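Local coordinates for DynE8 (Micromonospora chersina, PDB 4AMM), which probably loads acyl building blocks for polyketide chain extension, this chain being the acyltransferase domain of the iterative enediyne polyketide synthase of dynemicin biosynthesis, at residues A[344-349]-A[366-371]; A[99-104]-A[167-172]; A[53-58]-A[384-389]; A[177-182]-A[305-310]. All coordinates share one frame; numbering follows the deposited sequence.

Contact 1: residues A[344-349]-A[366-371]; sequences LLVEVG and VSLDAG
V346 and E347 run beside V366 and S367 as parallel strand neighbours, and backbone groups do most of the joining. V366 N gives its hydrogen to L345 O (3.1 Å), and V366 O takes the hydrogen of E347 N. L368 N reaches E347 O at 2.9 Å. Beyond the strands A370 N still bonds to G349 O at 2.9 Å, but from above the carbonyl plane, 57° out of it. G349 N, by contrast, is buried with no partner.

Side chains settle the remaining polar atoms. S367 OG accepts from D369 N (3.0 Å), an ST turn that bends the chain as the strand ends, and also bonds to G351 O. E347 reaches past S367, OE1 lying 3.5 Å from S367 CB, to the backbone N of L354 and S355. On the sheet face of V346 and V366, V346 CG1 packs on L368 CG (3.8 Å), branched aliphatics suiting a buried surface. Helix 353-360 is the connection of this beta-alpha-beta unit, and the E347 carboxylate, carried on the unit's first strand, accepts from two amides in the first turn of that helix, where it is probably stabilised as an anion.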
loop_
_atom_site.group_PDB
_atom_site.type_symbol
_atom_site.label_atom_id
_atom_site.label_comp_id
_atom_site.label_asym_id
_atom_site.label_seq_id
_atom_site.Cartn_x
_atom_site.Cartn_y
_atom_site.Cartn_z
ATOM N N LEU A 344 -7.429 -9.643 2.278
ATOM C CA LEU A 344 -7.116 -8.370 2.823
ATOM C C LEU A 344 -5.669 -8.003 2.403
ATOM O O LEU A 344 -4.780 -8.845 2.331
ATOM C CB LEU A 344 -7.356 -8.499 4.340
ATOM C CG LEU A 344 -7.137 -7.317 5.222
ATOM C CD1 LEU A 344 -7.967 -7.579 6.431
ATOM C CD2 LEU A 344 -5.639 -7.256 5.546
ATOM N N LEU A 345 -5.446 -6.718 2.095
ATOM C CA LEU A 345 -4.111 -6.251 1.718
ATOM C C LEU A 345 -3.651 -5.276 2.774
ATOM O O LEU A 345 -4.449 -4.421 3.222
ATOM C CB LEU A 345 -4.212 -5.537 0.361
ATOM C CG LEU A 345 -4.628 -6.460 -0.744
ATOM C CD1 LEU A 345 -5.186 -5.754 -1.924
ATOM C CD2 LEU A 345 -3.455 -7.346 -1.143
ATOM N N VAL A 346 -2.406 -5.309 3.162
ATOM C CA VAL A 346 -1.838 -4.369 4.083
ATOM C C VAL A 346 -0.696 -3.656 3.408
ATOM O O VAL A 346 0.247 -4.285 2.874
ATOM C CB VAL A 346 -1.297 -5.122 5.376
ATOM C CG1 VAL A 346 -0.596 -4.089 6.288
ATOM C CG2 VAL A 346 -2.516 -5.757 6.082
ATOM N N GLU A 347 -0.788 -2.338 3.335
ATOM C CA GLU A 347 0.303 -1.512 2.764
ATOM C C GLU A 347 1.397 -1.256 3.784
ATOM O O GLU A 347 1.116 -0.873 4.949
ATOM C CB GLU A 347 -0.352 -0.220 2.211
ATOM C CG GLU A 347 0.645 0.749 1.552
ATOM C CD GLU A 347 -0.058 1.958 0.933
ATOM O OE1 GLU A 347 -1.285 2.119 1.099
ATOM O OE2 GLU A 347 0.597 2.588 0.134
ATOM N N VAL A 348 2.633 -1.505 3.334
ATOM C CA VAL A 348 3.845 -1.437 4.221
ATOM C C VAL A 348 4.801 -0.319 3.770
ATOM O O VAL A 348 5.699 -0.502 2.950
ATOM C CB VAL A 348 4.564 -2.792 4.100
ATOM C CG1 VAL A 348 5.752 -2.936 5.113
ATOM C CG2 VAL A 348 3.612 -3.964 4.372
ATOM N N GLY A 349 4.557 0.881 4.264
ATOM C CA GLY A 349 5.320 1.992 3.698
ATOM C C GLY A 349 4.569 3.158 4.193
ATOM O O GLY A 349 3.560 3.075 4.954
ATOM N N VAL A 366 -5.676 -1.688 3.870
ATOM C CA VAL A 366 -5.387 -0.727 4.912
ATOM C C VAL A 366 -3.907 -0.487 4.988
ATOM O O VAL A 366 -3.137 -1.433 4.677
ATOM C CB VAL A 366 -5.974 -1.241 6.236
ATOM C CG1 VAL A 366 -5.357 -2.526 6.631
ATOM C CG2 VAL A 366 -5.848 -0.222 7.344
ATOM N N SER A 367 -3.424 0.697 5.308
ATOM C CA SER A 367 -1.994 0.967 5.325
ATOM C C SER A 367 -1.495 1.049 6.746
ATOM O O SER A 367 -2.113 1.700 7.628
ATOM C CB SER A 367 -1.733 2.320 4.613
ATOM O OG SER A 367 -0.330 2.561 4.661
ATOM N N LEU A 368 -0.330 0.471 7.009
ATOM C CA LEU A 368 0.386 0.684 8.249
ATOM C C LEU A 368 0.894 2.105 8.375
ATOM O O LEU A 368 1.226 2.487 9.507
ATOM C CB LEU A 368 1.611 -0.248 8.284
ATOM C CG LEU A 368 1.259 -1.677 8.637
ATOM C CD1 LEU A 368 2.415 -2.585 8.284
ATOM C CD2 LEU A 368 0.910 -1.844 10.163
ATOM N N ASP A 369 1.058 2.852 7.266
ATOM C CA ASP A 369 1.496 4.270 7.316
ATOM C C ASP A 369 2.785 4.413 8.115
ATOM O O ASP A 369 2.859 5.139 9.082
ATOM C CB ASP A 369 0.369 5.170 7.763
ATOM C CG ASP A 369 0.637 6.623 7.461
ATOM O OD1 ASP A 369 1.626 6.969 6.726
ATOM O OD2 ASP A 369 -0.199 7.438 7.954
ATOM N N ALA A 370 3.775 3.601 7.750
ATOM C CA ALA A 370 5.046 3.522 8.501
ATOM C C ALA A 370 5.809 4.863 8.445
ATOM O O ALA A 370 5.926 5.470 7.391
ATOM C CB ALA A 370 5.948 2.397 7.976
ATOM N N GLY A 371 6.271 5.298 9.603
ATOM C CA GLY A 371 6.960 6.592 9.740
ATOM C C GLY A 371 6.062 7.791 9.977
ATOM O O GLY A 371 6.560 8.922 10.044
#

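Contact 2: residues A[99-104]-A[167-172]; sequences VGLLFP and ARPVGA
L101 lays its isobutyl end across the ring of P169, CG to CG 3.7 Å, with both methyl carbons also near the proline CG. The torsion that sets CG anti to the carbonyl carbon (chi1 -49°) carries CG and its methyls to that ring, while the paired backbones place L101 CB beside A172 CB, 3.9 Å away, so one leucine meets P169 and A172 alike. Without the isobutyl group, as with an alanine here, the P169 ring is likely to lose its apolar mate, opening a gap between strand 99-103 and the chain just before strand 171-174. Further on, F103 turns a ring edge to A172: CE2 lies 3.8 Å from A172 CB, the small methyl fitting at the rim.

The parallel backbones are tied by V170 N to V99 O (2.7 Å) and by L101 N to G171 O (3.0 Å). G171 is almost fully extended (phi 169°), which glycine adopts easily. A water accepts from V99 N and lies within hydrogen-bonding distance of R168 O.

Strand 99-103 thus lies between strands 171-174 and 344-347; L162 and I159 of helix 144-165 cover L101 and F103, while W185 and A181 of helix 178-185 close in on the same two side chains.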
loop_
_atom_site.group_PDB
_atom_site.type_symbol
_atom_site.label_atom_id
_atom_site.label_comp_id
_atom_site.label_asym_id
_atom_site.label_seq_id
_atom_site.Cartn_x
_atom_site.Cartn_y
_atom_site.Cartn_z
ATOM N N VAL A 99 -3.578 -12.841 3.472
ATOM C CA VAL A 99 -3.169 -11.408 3.538
ATOM C C VAL A 99 -2.082 -11.206 2.594
ATOM O O VAL A 99 -1.084 -11.925 2.573
ATOM C CB VAL A 99 -2.724 -11.037 4.983
ATOM C CG1 VAL A 99 -2.240 -9.578 4.990
ATOM C CG2 VAL A 99 -3.912 -11.153 5.947
ATOM N N GLY A 100 -2.183 -10.106 1.773
ATOM C CA GLY A 100 -1.103 -9.741 0.848
ATOM C C GLY A 100 -0.501 -8.426 1.269
ATOM O O GLY A 100 -1.201 -7.631 1.884
ATOM N N LEU A 101 0.749 -8.180 0.922
ATOM C CA LEU A 101 1.395 -6.890 1.158
ATOM C C LEU A 101 1.473 -6.011 -0.075
ATOM O O LEU A 101 1.683 -6.463 -1.173
ATOM C CB LEU A 101 2.811 -7.058 1.711
ATOM C CG LEU A 101 2.952 -8.022 2.908
ATOM C CD1 LEU A 101 4.415 -8.055 3.304
ATOM C CD2 LEU A 101 2.116 -7.514 4.057
ATOM N N LEU A 102 1.308 -4.726 0.187
ATOM C CA LEU A 102 1.515 -3.651 -0.871
ATOM C C LEU A 102 2.626 -2.735 -0.494
ATOM O O LEU A 102 2.582 -2.154 0.590
ATOM C CB LEU A 102 0.222 -2.852 -0.993
ATOM C CG LEU A 102 -1.075 -3.637 -1.242
ATOM C CD1 LEU A 102 -2.314 -2.660 -1.169
ATOM C CD2 LEU A 102 -1.084 -4.327 -2.568
ATOM N N PHE A 103 3.626 -2.597 -1.388
ATOM C CA PHE A 103 4.732 -1.698 -1.087
ATOM C C PHE A 103 4.648 -0.473 -2.029
ATOM O O PHE A 103 4.730 -0.637 -3.264
ATOM C CB PHE A 103 6.063 -2.410 -1.329
ATOM C CG PHE A 103 6.376 -3.428 -0.215
ATOM C CD1 PHE A 103 6.991 -2.979 0.924
ATOM C CD2 PHE A 103 6.044 -4.783 -0.325
ATOM C CE1 PHE A 103 7.282 -3.866 2.000
ATOM C CE2 PHE A 103 6.327 -5.678 0.787
ATOM C CZ PHE A 103 6.950 -5.223 1.911
ATOM N N PRO A 104 4.447 0.724 -1.441
ATOM C CA PRO A 104 4.188 1.898 -2.291
ATOM C C PRO A 104 5.409 2.406 -2.983
ATOM O O PRO A 104 6.594 2.199 -2.607
ATOM C CB PRO A 104 3.707 2.922 -1.269
ATOM C CG PRO A 104 4.489 2.581 -0.029
ATOM C CD PRO A 104 4.475 1.016 -0.009
ATOM N N ALA A 167 4.779 -11.835 10.953
ATOM C CA ALA A 167 3.693 -11.880 9.981
ATOM C C ALA A 167 3.845 -12.900 8.891
ATOM O O ALA A 167 4.964 -13.127 8.385
ATOM C CB ALA A 167 3.559 -10.428 9.355
ATOM N N ARG A 168 2.719 -13.497 8.529
ATOM C CA ARG A 168 2.727 -14.524 7.456
ATOM C C ARG A 168 1.763 -14.194 6.295
ATOM O O ARG A 168 0.757 -14.819 6.068
ATOM C CB ARG A 168 2.289 -15.842 8.047
ATOM C CG ARG A 168 3.354 -16.418 9.010
ATOM C CD ARG A 168 3.020 -17.879 9.407
ATOM N NE ARG A 168 1.749 -17.867 10.103
ATOM C CZ ARG A 168 0.898 -18.870 10.264
ATOM N NH1 ARG A 168 1.154 -20.063 9.746
ATOM N NH2 ARG A 168 -0.218 -18.654 10.954
ATOM N N PRO A 169 2.109 -13.183 5.513
ATOM C CA PRO A 169 1.353 -12.873 4.282
ATOM C C PRO A 169 1.595 -13.945 3.223
ATOM O O PRO A 169 2.600 -14.680 3.278
ATOM C CB PRO A 169 1.935 -11.506 3.833
ATOM C CG PRO A 169 3.038 -11.235 4.671
ATOM C CD PRO A 169 3.374 -12.398 5.592
ATOM N N VAL A 170 0.687 -13.978 2.260
ATOM C CA VAL A 170 0.784 -14.935 1.134
ATOM C C VAL A 170 1.736 -14.426 0.051
ATOM O O VAL A 170 2.145 -15.199 -0.823
ATOM C CB VAL A 170 -0.600 -15.274 0.527
ATOM C CG1 VAL A 170 -1.543 -15.948 1.565
ATOM C CG2 VAL A 170 -1.280 -14.081 -0.068
ATOM N N GLY A 171 2.021 -13.105 0.011
ATOM C CA GLY A 171 2.843 -12.613 -1.105
ATOM C C GLY A 171 2.756 -11.113 -1.045
ATOM O O GLY A 171 2.094 -10.573 -0.175
ATOM N N ALA A 172 3.484 -10.493 -1.952
ATOM C CA ALA A 172 3.605 -9.003 -1.927
ATOM C C ALA A 172 3.652 -8.549 -3.353
ATOM O O ALA A 172 4.038 -9.221 -4.262
ATOM C CB ALA A 172 4.844 -8.578 -1.225
HETATM O O HOH W 1 -1.927 -14.678 4.987
#

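Contact 3: residues A[53-58]-A[384-389]; sequences RFAAAV and ALFAAG
R53 and F386 make most of this contact, and their flat groups meet by stacking. The guanidinium lies on the phenyl ring with planes 25° apart, its CZ 4.6 Å from the ring centroid and over the face, a cation-pi interaction. NH1 stands above the rim of the ring rather than its middle. Farther back, CD of the same arginine sits over that face too, 4.3 Å from the centroid, as a CH-pi contact. The extended arginine chain makes this double use possible, because it carries the methylene and the charged group past the ring together, while F386, with CG anti to the backbone N (chi1 178°), brings its ring alongside R53.

Among the hydrogen bonds, R53 NH1 donates to F386 O at 2.9 Å, on a lone pair in the carbonyl plane and close to straight (166°). The same oxygen accepts from G389 N (2.9 Å) in the Schellman motif that ends the helix, where the positive phi of G389, just past the helix, favours glycine. NH1 also bonds to V391 O, NE to V50 O, and NH2 forms a salt bridge with D392. A leucine in place of R53 would probably leave D392 without its charge partner and F386 O with one donor fewer.

Apolar contact is lighter: A55 CB touches A387 CB and F386 CD2, both at 4.2 Å, small methyls letting strand and helix approach closely.

Helix 376-387 therefore rests on one side of the antiparallel sheet, where F386 also meets V7 of strand 4-10 and A387 meets F90 of strand 89-92; on the other side F54 packs against L68 and A71 of helix 61-76.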
loop_
_atom_site.group_PDB
_atom_site.type_symbol
_atom_site.label_atom_id
_atom_site.label_comp_id
_atom_site.label_asym_id
_atom_site.label_seq_id
_atom_site.Cartn_x
_atom_site.Cartn_y
_atom_site.Cartn_z
ATOM N N ARG A 53 -11.577 -13.987 16.245
ATOM C CA ARG A 53 -10.819 -12.744 16.584
ATOM C C ARG A 53 -11.569 -11.451 16.273
ATOM O O ARG A 53 -12.265 -11.357 15.250
ATOM C CB ARG A 53 -9.507 -12.760 15.800
ATOM C CG ARG A 53 -8.565 -13.935 16.101
ATOM C CD ARG A 53 -7.233 -13.823 15.386
ATOM N NE ARG A 53 -6.358 -14.938 15.797
ATOM C CZ ARG A 53 -5.022 -14.939 15.620
ATOM N NH1 ARG A 53 -4.364 -13.910 15.044
ATOM N NH2 ARG A 53 -4.332 -16.074 15.995
ATOM N N PHE A 54 -11.325 -10.510 17.113
ATOM C CA PHE A 54 -11.813 -9.113 16.969
ATOM C C PHE A 54 -10.611 -8.266 17.088
ATOM O O PHE A 54 -9.772 -8.415 18.002
ATOM C CB PHE A 54 -12.815 -8.780 18.084
ATOM C CG PHE A 54 -13.147 -7.319 18.229
ATOM C CD1 PHE A 54 -12.367 -6.559 19.033
ATOM C CD2 PHE A 54 -14.240 -6.809 17.553
ATOM C CE1 PHE A 54 -12.634 -5.195 19.211
ATOM C CE2 PHE A 54 -14.531 -5.438 17.717
ATOM C CZ PHE A 54 -13.734 -4.659 18.527
ATOM N N ALA A 55 -10.498 -7.171 16.274
ATOM C CA ALA A 55 -9.499 -6.145 16.534
ATOM C C ALA A 55 -10.031 -4.810 16.006
ATOM O O ALA A 55 -10.585 -4.819 14.886
ATOM C CB ALA A 55 -8.170 -6.472 15.770
ATOM N N ALA A 56 -9.770 -3.736 16.728
ATOM C CA ALA A 56 -10.212 -2.415 16.270
ATOM C C ALA A 56 -9.178 -1.435 16.676
ATOM O O ALA A 56 -8.607 -1.451 17.777
ATOM C CB ALA A 56 -11.542 -2.083 16.940
ATOM N N ALA A 57 -8.992 -0.442 15.797
ATOM C CA ALA A 57 -8.214 0.725 16.137
ATOM C C ALA A 57 -9.210 1.827 16.537
ATOM O O ALA A 57 -10.096 2.124 15.734
ATOM C CB ALA A 57 -7.417 1.164 14.929
ATOM N N VAL A 58 -9.010 2.402 17.687
ATOM C CA VAL A 58 -10.011 3.348 18.222
ATOM C C VAL A 58 -9.351 4.584 18.770
ATOM O O VAL A 58 -8.222 4.564 19.247
ATOM C CB VAL A 58 -10.896 2.655 19.300
ATOM C CG1 VAL A 58 -11.637 1.370 18.732
ATOM C CG2 VAL A 58 -10.039 2.317 20.548
ATOM N N ALA A 384 -5.743 -5.333 11.457
ATOM C CA ALA A 384 -6.052 -6.110 10.313
ATOM C C ALA A 384 -5.211 -7.402 10.340
ATOM O O ALA A 384 -5.762 -8.502 10.101
ATOM C CB ALA A 384 -5.801 -5.340 8.985
ATOM N N LEU A 385 -3.884 -7.281 10.553
ATOM C CA LEU A 385 -3.008 -8.492 10.552
ATOM C C LEU A 385 -3.514 -9.401 11.646
ATOM O O LEU A 385 -3.473 -10.666 11.427
ATOM C CB LEU A 385 -1.622 -8.037 10.826
ATOM C CG LEU A 385 -0.935 -7.261 9.661
ATOM C CD1 LEU A 385 0.351 -6.648 10.060
ATOM C CD2 LEU A 385 -0.637 -8.207 8.488
ATOM N N PHE A 386 -3.853 -8.918 12.827
ATOM C CA PHE A 386 -4.248 -9.812 13.926
ATOM C C PHE A 386 -5.553 -10.476 13.609
ATOM O O PHE A 386 -5.693 -11.706 13.695
ATOM C CB PHE A 386 -4.290 -9.046 15.271
ATOM C CG PHE A 386 -4.730 -9.911 16.430
ATOM C CD1 PHE A 386 -3.750 -10.662 17.101
ATOM C CD2 PHE A 386 -6.047 -10.012 16.776
ATOM C CE1 PHE A 386 -4.139 -11.503 18.152
ATOM C CE2 PHE A 386 -6.452 -10.858 17.797
ATOM C CZ PHE A 386 -5.462 -11.596 18.529
ATOM N N ALA A 387 -6.596 -9.753 13.209
ATOM C CA ALA A 387 -7.915 -10.351 13.008
ATOM C C ALA A 387 -7.832 -11.344 11.886
ATOM O O ALA A 387 -8.511 -12.395 11.954
ATOM C CB ALA A 387 -8.963 -9.275 12.750
ATOM N N ALA A 388 -7.082 -11.087 10.832
ATOM C CA ALA A 388 -6.971 -11.975 9.687
ATOM C C ALA A 388 -6.095 -13.178 9.987
ATOM O O ALA A 388 -5.992 -14.081 9.140
ATOM C CB ALA A 388 -6.429 -11.205 8.458
ATOM N N GLY A 389 -5.468 -13.223 11.180
ATOM C CA GLY A 389 -4.679 -14.390 11.551
ATOM C C GLY A 389 -3.322 -14.372 10.930
ATOM O O GLY A 389 -2.644 -15.433 11.025
#

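Contact 4: residues A[177-182]-A[305-310]; sequences LGELAA and VASTVT
The carboxylate of E179 is gripped along its edge: S307 OG donates to OE2 at 2.7 Å and T308 N donates to OE1 at 2.9 Å, each oxygen accepting on its syn lone pair. The pair holds both oxygens and so fixes the rotation of the group. V309 CG2 stands well out of the carboxylate plane, 3.7 Å from OE2, giving it an apolar neighbour. T308 OG1 comes within 3.2 Å of OE1 but spends its hydrogen bond on G174 O.

The glutamate gets there by leaving its helix with CG anti to the backbone N (chi1 -169°) and then bending at chi2. Its length suits the span, for the backbones of E179 and S307 stay 7.1 Å apart between CA atoms. A serine suits its place because its one small hydroxyl makes three hydrogen bonds. While giving its proton to E179, S307 OG accepts from V309 N (2.9 Å) and from T310 N (3.1 Å), an ST turn and ST motif that curl the chain after strand 305-306. Thus the serine shapes the turn and probably helps to set T308 N toward the carboxylate.

One helical turn on, A182 CB meets V305 CG1 at 4.1 Å, and V305 CG2 lies near A182 O; alanine leaves room there for the branched valine.

The pattern G174, S176, G178 runs from the end of strand 171-174 into the start of helix 178-185, a GxSxG sequence consistent with the nucleophile elbow of acyltransferases, in which the serine would be the nucleophile. E179 ties the helix start just after this probable elbow to the turn beyond the sheet's edge strand.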
loop_
_atom_site.group_PDB
_atom_site.type_symbol
_atom_site.label_atom_id
_atom_site.label_comp_id
_atom_site.label_asym_id
_atom_site.label_seq_id
_atom_site.Cartn_x
_atom_site.Cartn_y
_atom_site.Cartn_z
ATOM N N LEU A 177 8.904 2.009 -7.611
ATOM C CA LEU A 177 9.887 1.980 -6.558
ATOM C C LEU A 177 9.634 0.869 -5.532
ATOM O O LEU A 177 10.581 0.257 -4.994
ATOM C CB LEU A 177 9.909 3.356 -5.832
ATOM C CG LEU A 177 10.788 3.459 -4.594
ATOM C CD1 LEU A 177 12.291 3.253 -4.941
ATOM C CD2 LEU A 177 10.525 4.790 -3.942
ATOM N N GLY A 178 8.359 0.697 -5.171
ATOM C CA GLY A 178 8.048 -0.324 -4.133
ATOM C C GLY A 178 8.463 -1.728 -4.515
ATOM O O GLY A 178 8.571 -2.541 -3.570
ATOM N N GLU A 179 8.664 -2.039 -5.775
ATOM C CA GLU A 179 9.128 -3.409 -6.104
ATOM C C GLU A 179 10.462 -3.637 -5.422
ATOM O O GLU A 179 10.773 -4.781 -5.098
ATOM C CB GLU A 179 9.230 -3.549 -7.594
ATOM C CG GLU A 179 9.447 -5.051 -8.020
ATOM C CD GLU A 179 8.575 -5.458 -9.172
ATOM O OE1 GLU A 179 7.414 -5.015 -9.296
ATOM O OE2 GLU A 179 8.996 -6.341 -9.996
ATOM N N LEU A 180 11.305 -2.657 -5.242
ATOM C CA LEU A 180 12.580 -2.810 -4.477
ATOM C C LEU A 180 12.337 -3.272 -3.051
ATOM O O LEU A 180 13.010 -4.230 -2.579
ATOM C CB LEU A 180 13.441 -1.544 -4.412
ATOM C CG LEU A 180 14.213 -1.237 -5.680
ATOM C CD1 LEU A 180 13.300 -0.933 -6.899
ATOM C CD2 LEU A 180 15.106 -0.027 -5.369
ATOM N N ALA A 181 11.349 -2.719 -2.376
ATOM C CA ALA A 181 11.044 -3.097 -0.997
ATOM C C ALA A 181 10.400 -4.479 -1.041
ATOM O O ALA A 181 10.699 -5.303 -0.099
ATOM C CB ALA A 181 10.101 -2.091 -0.377
ATOM N N ALA A 182 9.540 -4.806 -1.999
ATOM C CA ALA A 182 8.940 -6.131 -2.079
ATOM C C ALA A 182 10.053 -7.181 -2.232
ATOM O O ALA A 182 9.960 -8.266 -1.575
ATOM C CB ALA A 182 7.900 -6.225 -3.199
ATOM N N VAL A 305 6.357 -12.770 -5.041
ATOM C CA VAL A 305 6.291 -11.342 -5.452
ATOM C C VAL A 305 5.555 -11.248 -6.775
ATOM O O VAL A 305 5.977 -11.875 -7.736
ATOM C CB VAL A 305 7.681 -10.775 -5.568
ATOM C CG1 VAL A 305 7.553 -9.249 -5.999
ATOM C CG2 VAL A 305 8.395 -10.789 -4.252
ATOM N N ALA A 306 4.403 -10.542 -6.842
ATOM C CA ALA A 306 3.696 -10.303 -8.093
ATOM C C ALA A 306 4.307 -9.022 -8.675
ATOM O O ALA A 306 4.196 -7.970 -8.035
ATOM C CB ALA A 306 2.208 -10.098 -7.796
ATOM N N SER A 307 4.993 -9.122 -9.785
ATOM C CA SER A 307 5.765 -7.999 -10.341
ATOM C C SER A 307 4.818 -7.050 -11.078
ATOM O O SER A 307 4.025 -7.406 -11.914
ATOM C CB SER A 307 6.742 -8.562 -11.321
ATOM O OG SER A 307 7.499 -7.472 -11.945
ATOM N N THR A 308 5.050 -5.767 -10.786
ATOM C CA THR A 308 4.440 -4.682 -11.582
ATOM C C THR A 308 5.312 -4.289 -12.766
ATOM O O THR A 308 4.977 -3.348 -13.505
ATOM C CB THR A 308 4.113 -3.427 -10.755
ATOM O OG1 THR A 308 5.282 -2.782 -10.268
ATOM C CG2 THR A 308 3.141 -3.791 -9.630
ATOM N N VAL A 309 6.369 -5.051 -13.030
ATOM C CA VAL A 309 7.128 -4.879 -14.300
ATOM C C VAL A 309 6.613 -5.868 -15.334
ATOM O O VAL A 309 6.304 -5.562 -16.446
ATOM C CB VAL A 309 8.641 -5.093 -14.094
ATOM C CG1 VAL A 309 9.395 -4.779 -15.390
ATOM C CG2 VAL A 309 9.156 -4.211 -12.991
ATOM N N THR A 310 6.491 -7.136 -14.898
ATOM C CA THR A 310 6.058 -8.235 -15.804
ATOM C C THR A 310 4.609 -8.534 -15.717
ATOM O O THR A 310 4.035 -9.102 -16.671
ATOM C CB THR A 310 6.795 -9.517 -15.512
ATOM O OG1 THR A 310 6.462 -9.938 -14.213
ATOM C CG2 THR A 310 8.324 -9.304 -15.579
#

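Three of the contacts share the parallel sheet, whose strands run 305-306, 171-174, 99-103, 344-347 and 365-367 in order. Contact 2 joins its second and third strands and contact 1 its last two, centres 9 Å apart, with backbone bonds such as V348 N to L102 O between them. Contact 4, centred 12 Å from contact 2, fixes the helix after strand 171-174 to the segment that begins with the edge strand 305-306. Along the chain contacts 2, 4 and 1 follow in series, all inside the loop closed by contact 3, which brings the separate antiparallel sheet against helix 376-387. The centres of contacts 3 and 4 are about 27 Å apart, so the probable elbow sits far from that junction.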